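Local structure of hemin degrading factor (Pseudomonas aeruginosa, 4MF9) at residues Cys88-Lys93 with Ile262-Gly267; Lys250-Ala255 with Val334-Ala339. The protein binds heme, probably carries it within the cell, and acts as a heme-degrading enzyme. One frame throughout, in Å; residues are numbered along the deposited sequence.

Contact 1 (Cys88-Lys93 with Ile262-Gly267); sequences CVHERK and IMVFVG. With HEM (protoporphyrin IX containing Fe), chain C.
Two atoms of the 262-267 strand lie at the edge of the His90 imidazole: Val264 O, tilted a little from the ring plane, and Val266 CG2, in the plane; Val266 CB comes in obliquely. Elsewhere the ring meets that of Phe296 at a marked angle. The contact is a crossing of two strands from different antiparallel sheets of the HemS/ChuX fold. Their axes come within 7.1 Å of each other at an angle of 115°, and no backbone ladder forms; side-chain packing and a side-chain-to-backbone bond join them. Each sheet also combines strands from the N-terminal and C-terminal parts of the chain: 88-93 runs next to 296-301 in one, 262-268 next to 271-277 and that in turn next to 117-120 in the other.

With CG turned away from the backbone N (chi1 -161°), the His90 ring extends across the gap, and NE2 donates to Val264 O at 3.2 Å. The bond is bent, with an N-H...O angle of 137°, and the donor sits well above the carbonyl plane rather than on a lone pair. ND1 is hydrogen-bonded to Gln273 NE2, which is consistent with a neutral histidine carrying its proton on NE2. Both ring nitrogens of this buried side chain thus have partners on the opposing sheet, which fixes the rotation of the ring. His90 CD2 also packs on Val266 CB at 3.7 Å.

Val264 and Val266 face the 88-93 strand, whereas Met263 and Phe265 belong to the heme pocket on the other side of the same strand. There the Phe265 ring comes obliquely to the porphyrin, CZ lying 3.5 Å from the heme meso carbon CHA. At the His90 side, Cys88 SG adds an apolar contact, 3.7 Å from Val266 CG2.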
# COMPACT_ATOMS: atom_id res chain seq x y z
N CYS A 88 -7.92 -2.21 -1.69
CA CYS A 88 -7.83 -0.89 -1.10
C CYS A 88 -6.75 -0.05 -1.74
O CYS A 88 -5.61 -0.49 -1.89
CB CYS A 88 -7.62 -0.99 0.42
SG CYS A 88 -7.85 0.55 1.31
N VAL A 89 -7.12 1.17 -2.10
CA VAL A 89 -6.22 2.14 -2.72
C VAL A 89 -6.02 3.34 -1.81
O VAL A 89 -6.98 3.97 -1.36
CB VAL A 89 -6.80 2.67 -4.04
CG1 VAL A 89 -5.86 3.69 -4.64
CG2 VAL A 89 -7.06 1.52 -5.00
N HIS A 90 -4.75 3.67 -1.57
CA HIS A 90 -4.35 4.78 -0.72
C HIS A 90 -3.70 5.87 -1.60
O HIS A 90 -2.68 5.62 -2.25
CB HIS A 90 -3.35 4.22 0.29
CG HIS A 90 -3.15 5.05 1.52
ND1 HIS A 90 -2.57 6.30 1.49
CD2 HIS A 90 -3.36 4.76 2.83
CE1 HIS A 90 -2.47 6.77 2.73
NE2 HIS A 90 -2.94 5.85 3.56
N GLU A 91 -4.25 7.06 -1.64
CA GLU A 91 -3.68 8.18 -2.36
C GLU A 91 -3.37 9.34 -1.46
O GLU A 91 -4.26 9.95 -0.93
CB GLU A 91 -4.56 8.67 -3.53
CG GLU A 91 -4.84 7.65 -4.57
CD GLU A 91 -5.77 8.06 -5.71
OE1 GLU A 91 -6.10 9.19 -5.90
OE2 GLU A 91 -6.08 7.20 -6.44
N ARG A 92 -2.11 9.70 -1.33
CA ARG A 92 -1.72 10.76 -0.43
C ARG A 92 -0.94 11.83 -1.16
O ARG A 92 -0.11 11.53 -1.95
CB ARG A 92 -0.89 10.23 0.71
CG ARG A 92 -0.81 11.07 1.94
CD ARG A 92 -2.15 11.56 2.41
NE ARG A 92 -2.12 12.16 3.74
CZ ARG A 92 -1.79 13.40 4.01
NH1 ARG A 92 -1.40 14.23 3.07
NH2 ARG A 92 -1.80 13.80 5.26
N LYS A 93 -1.19 13.08 -0.86
CA LYS A 93 -0.53 14.19 -1.51
C LYS A 93 0.47 14.89 -0.62
O LYS A 93 0.23 15.02 0.56
CB LYS A 93 -1.52 15.19 -2.03
CG LYS A 93 -2.42 14.69 -3.11
CD LYS A 93 -3.28 15.82 -3.57
CE LYS A 93 -4.55 15.31 -4.17
NZ LYS A 93 -5.37 16.46 -4.61
N ILE A 262 -6.37 9.77 13.10
CA ILE A 262 -6.12 8.34 13.06
C ILE A 262 -4.93 8.05 12.15
O ILE A 262 -4.34 8.98 11.60
CB ILE A 262 -7.34 7.60 12.54
CG1 ILE A 262 -7.68 8.09 11.13
CG2 ILE A 262 -8.53 7.83 13.49
CD1 ILE A 262 -8.84 7.35 10.48
N MET A 263 -4.55 6.81 12.01
CA MET A 263 -3.54 6.35 11.08
C MET A 263 -4.12 5.27 10.21
O MET A 263 -4.73 4.38 10.71
CB MET A 263 -2.32 5.82 11.80
CG MET A 263 -1.64 6.80 12.69
SD MET A 263 -0.21 6.23 13.54
CE MET A 263 0.91 6.22 12.16
N VAL A 264 -3.94 5.37 8.91
CA VAL A 264 -4.43 4.41 8.01
C VAL A 264 -3.27 3.82 7.20
O VAL A 264 -2.67 4.53 6.47
CB VAL A 264 -5.46 5.05 7.03
CG1 VAL A 264 -5.95 4.05 6.05
CG2 VAL A 264 -6.61 5.71 7.76
N PHE A 265 -3.03 2.52 7.36
CA PHE A 265 -1.93 1.80 6.71
C PHE A 265 -2.50 0.98 5.56
O PHE A 265 -3.39 0.17 5.76
CB PHE A 265 -1.28 0.79 7.69
CG PHE A 265 -0.36 1.41 8.71
CD1 PHE A 265 -0.85 2.27 9.70
CD2 PHE A 265 0.99 1.09 8.73
CE1 PHE A 265 0.00 2.81 10.65
CE2 PHE A 265 1.84 1.64 9.67
CZ PHE A 265 1.35 2.50 10.63
N VAL A 266 -1.99 1.17 4.39
CA VAL A 266 -2.33 0.36 3.26
C VAL A 266 -1.11 -0.05 2.46
O VAL A 266 -0.37 0.76 2.09
CB VAL A 266 -3.33 1.10 2.32
CG1 VAL A 266 -3.53 0.38 1.02
CG2 VAL A 266 -4.67 1.28 3.01
N GLY A 267 -0.97 -1.32 2.22
CA GLY A 267 0.17 -1.77 1.45
C GLY A 267 0.01 -3.10 0.76
O GLY A 267 -1.07 -3.69 0.70
CHA HEM C . 3.45 0.93 12.96
CHB HEM C . 5.71 5.06 13.46
CHC HEM C . 9.47 3.22 11.09
CHD HEM C . 6.67 -0.39 9.67
C1A HEM C . 3.78 2.19 13.37
C2A HEM C . 3.02 3.00 14.27
C3A HEM C . 3.67 4.13 14.41
C4A HEM C . 4.79 4.05 13.58
CMA HEM C . 3.22 5.29 15.26
CAA HEM C . 1.76 2.66 14.97
CBA HEM C . 1.71 2.93 16.50
CGA HEM C . 2.56 1.89 17.15
O1A HEM C . 3.37 2.19 18.03
O2A HEM C . 2.43 0.76 16.77
C1B HEM C . 6.93 4.84 12.85
C2B HEM C . 7.90 5.86 12.89
C3B HEM C . 8.98 5.39 12.25
C4B HEM C . 8.63 4.03 11.80
CMB HEM C . 7.76 7.19 13.57
CAB HEM C . 10.24 6.19 12.11
CBB HEM C . 11.09 6.10 11.13
C1C HEM C . 9.07 2.08 10.50
C2C HEM C . 9.89 1.25 9.77
C3C HEM C . 9.11 0.21 9.35
C4C HEM C . 7.79 0.40 9.84
CMC HEM C . 11.35 1.44 9.50
CAC HEM C . 9.56 -0.90 8.54
CBC HEM C . 8.65 -1.69 8.06
C1D HEM C . 5.53 -0.35 10.48
C2D HEM C . 4.44 -1.37 10.48
C3D HEM C . 3.58 -0.99 11.41
C4D HEM C . 4.12 0.25 11.97
CMD HEM C . 4.29 -2.62 9.63
CAD HEM C . 2.30 -1.70 11.78
CBD HEM C . 2.51 -2.45 13.09
CGD HEM C . 1.53 -3.51 13.50
O1D HEM C . 1.10 -3.40 14.63
O2D HEM C . 1.18 -4.45 12.80
NA HEM C . 4.86 2.86 12.95
NB HEM C . 7.39 3.76 12.20
NC HEM C . 7.85 1.55 10.53
ND HEM C . 5.27 0.58 11.38
FE HEM C . 6.30 2.05 11.79

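Contact 2 (Lys250-Ala255 with Val334-Ala339). With HEM (protoporphyrin IX containing Fe), chain C.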
# COMPACT_ATOMS: atom_id res chain seq x y z
N LYS A 250 -18.17 2.04 9.53
CA LYS A 250 -18.83 2.73 10.61
C LYS A 250 -17.87 3.43 11.51
O LYS A 250 -18.16 4.47 11.94
CB LYS A 250 -19.72 1.80 11.37
CG LYS A 250 -20.97 1.47 10.63
CD LYS A 250 -21.44 0.12 10.96
CE LYS A 250 -22.86 -0.08 10.49
NZ LYS A 250 -23.58 -1.01 11.34
N LEU A 251 -16.71 2.83 11.75
CA LEU A 251 -15.64 3.45 12.54
C LEU A 251 -15.08 4.69 11.84
O LEU A 251 -14.82 5.71 12.50
CB LEU A 251 -14.53 2.44 12.88
CG LEU A 251 -13.45 2.98 13.82
CD1 LEU A 251 -12.93 1.91 14.73
CD2 LEU A 251 -12.29 3.55 12.99
N PHE A 252 -14.87 4.60 10.53
CA PHE A 252 -14.48 5.77 9.74
C PHE A 252 -15.51 6.88 9.92
O PHE A 252 -15.16 8.03 10.22
CB PHE A 252 -14.38 5.41 8.25
CG PHE A 252 -13.02 4.87 7.83
CD1 PHE A 252 -11.91 5.69 7.80
CD2 PHE A 252 -12.89 3.54 7.43
CE1 PHE A 252 -10.66 5.19 7.40
CE2 PHE A 252 -11.66 3.04 7.03
CZ PHE A 252 -10.54 3.86 7.01
N GLU A 253 -16.78 6.52 9.80
CA GLU A 253 -17.88 7.45 9.90
C GLU A 253 -17.90 8.12 11.27
O GLU A 253 -18.02 9.30 11.40
CB GLU A 253 -19.17 6.70 9.66
CG GLU A 253 -19.56 6.70 8.21
CD GLU A 253 -20.57 5.67 7.83
OE1 GLU A 253 -20.83 4.76 8.59
OE2 GLU A 253 -21.08 5.75 6.72
N ALA A 254 -17.68 7.33 12.30
CA ALA A 254 -17.65 7.84 13.66
C ALA A 254 -16.43 8.74 13.88
O ALA A 254 -16.53 9.78 14.52
CB ALA A 254 -17.65 6.70 14.66
N ALA A 255 -15.28 8.34 13.33
CA ALA A 255 -14.06 9.14 13.43
C ALA A 255 -14.22 10.45 12.65
O ALA A 255 -13.68 11.49 13.02
CB ALA A 255 -12.85 8.35 12.91
N VAL A 334 -6.18 -3.23 4.96
CA VAL A 334 -5.94 -1.98 5.57
C VAL A 334 -5.86 -2.13 7.09
O VAL A 334 -6.46 -3.02 7.58
CB VAL A 334 -7.07 -1.03 5.24
CG1 VAL A 334 -8.38 -1.61 5.68
CG2 VAL A 334 -6.85 0.35 5.78
N GLN A 335 -5.12 -1.30 7.77
CA GLN A 335 -5.05 -1.31 9.22
C GLN A 335 -5.29 0.09 9.73
O GLN A 335 -4.80 1.01 9.15
CB GLN A 335 -3.68 -1.70 9.72
CG GLN A 335 -3.22 -3.10 9.54
CD GLN A 335 -1.77 -3.26 10.02
OE1 GLN A 335 -1.50 -3.83 11.06
NE2 GLN A 335 -0.87 -2.67 9.30
N LEU A 336 -5.96 0.19 10.84
CA LEU A 336 -6.19 1.45 11.48
C LEU A 336 -5.57 1.51 12.87
O LEU A 336 -5.76 0.62 13.63
CB LEU A 336 -7.67 1.69 11.58
CG LEU A 336 -8.27 2.42 10.40
CD1 LEU A 336 -8.16 1.53 9.22
CD2 LEU A 336 -9.69 2.77 10.73
N PHE A 337 -4.90 2.60 13.17
CA PHE A 337 -4.45 2.85 14.54
C PHE A 337 -4.90 4.25 14.91
O PHE A 337 -5.46 4.98 14.06
CB PHE A 337 -2.92 2.79 14.66
CG PHE A 337 -2.30 1.48 14.25
CD1 PHE A 337 -1.79 0.61 15.21
CD2 PHE A 337 -2.19 1.14 12.90
CE1 PHE A 337 -1.21 -0.59 14.85
CE2 PHE A 337 -1.60 -0.06 12.53
CZ PHE A 337 -1.12 -0.93 13.51
N GLY A 338 -4.64 4.64 16.15
CA GLY A 338 -4.79 6.03 16.54
C GLY A 338 -3.49 6.76 16.27
O GLY A 338 -2.42 6.16 16.27
N ALA A 339 -3.57 8.06 16.03
CA ALA A 339 -2.36 8.82 15.79
C ALA A 339 -1.53 8.90 17.07
O ALA A 339 -2.06 9.19 18.14
CB ALA A 339 -2.71 10.22 15.28
CHA HEM C . 3.45 0.93 12.96
CHB HEM C . 5.71 5.06 13.46
CHC HEM C . 9.47 3.22 11.09
CHD HEM C . 6.67 -0.39 9.67
C1A HEM C . 3.78 2.19 13.37
C2A HEM C . 3.02 3.00 14.27
C3A HEM C . 3.67 4.13 14.41
C4A HEM C . 4.79 4.05 13.58
CMA HEM C . 3.22 5.29 15.26
CAA HEM C . 1.76 2.66 14.97
CBA HEM C . 1.71 2.93 16.50
CGA HEM C . 2.56 1.89 17.15
O1A HEM C . 3.37 2.19 18.03
O2A HEM C . 2.43 0.76 16.77
C1B HEM C . 6.93 4.84 12.85
C2B HEM C . 7.90 5.86 12.89
C3B HEM C . 8.98 5.39 12.25
C4B HEM C . 8.63 4.03 11.80
CMB HEM C . 7.76 7.19 13.57
CAB HEM C . 10.24 6.19 12.11
CBB HEM C . 11.09 6.10 11.13
C1C HEM C . 9.07 2.08 10.50
C2C HEM C . 9.89 1.25 9.77
C3C HEM C . 9.11 0.21 9.35
C4C HEM C . 7.79 0.40 9.84
CMC HEM C . 11.35 1.44 9.50
CAC HEM C . 9.56 -0.90 8.54
CBC HEM C . 8.65 -1.69 8.06
C1D HEM C . 5.53 -0.35 10.48
C2D HEM C . 4.44 -1.37 10.48
C3D HEM C . 3.58 -0.99 11.41
C4D HEM C . 4.12 0.25 11.97
CMD HEM C . 4.29 -2.62 9.63
CAD HEM C . 2.30 -1.70 11.78
CBD HEM C . 2.51 -2.45 13.09
CGD HEM C . 1.53 -3.51 13.50
O1D HEM C . 1.10 -3.40 14.63
O2D HEM C . 1.18 -4.45 12.80
NA HEM C . 4.86 2.86 12.95
NB HEM C . 7.39 3.76 12.20
NC HEM C . 7.85 1.55 10.53
ND HEM C . 5.27 0.58 11.38
FE HEM C . 6.30 2.05 11.79
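Leu251 has its CG swung opposite the backbone N (chi1 -174°), which carries CD2 from the helix toward the strand. Leu336 points its own side chain back at the helix, and the two CD2 methyls meet at 3.5 Å, a close approach for apolar carbons, with the two side chains running antiparallel alongside each other. Phe252, one residue further along the helix, is set with CG beside the backbone N (chi1 -87°), and this brings the far end of its ring to the same leucine. Leu336 CD2 lies over one face of that ring in a CH-pi contact, 4.2 Å from the ring centroid of Phe252 and 20° off the normal, displaced toward the rim at CZ. The other methyl, Leu336 CD1, is 4.0 Å from Phe252 CZ, so both branches of the leucine touch the ring.

No hydrogen bond crosses this interface; it is helix-on-sheet packing of buried apolar groups. The next residue of the strand, Phe337, serves the heme pocket instead: one ring face takes the propionate carbon CAA of heme, and CZ reaches 3.5 Å from heme O1D.

Around the contact, strand 332-338 runs antiparallel between strands 262-268 and 320-326, Phe252 also touches Val264 and Leu251 touches Trp323, while Trp350 of helix 348-355 touches both Leu251 and Leu336, and Leu353 touches Leu251.

Both contacts are buried, but contact 1 lies about 7 Å from the chain centre and contact 2 about 17 Å, these distances running between centres. They share one sheet, in which strands 262-268 and 332-338 are neighbours; Met263 N and Phe337 O, 2.9 Å apart, probably form one of the hydrogen bonds between them. Helix 247-258 of contact 2 is followed in the chain by the 262-268 strand of contact 1. Where two sheets cross in contact 1, a buried histidine bridges them by a polar bond; where a helix covers the sheet in contact 2, only apolar groups meet. Each contact also supplies residues that touch the same heme.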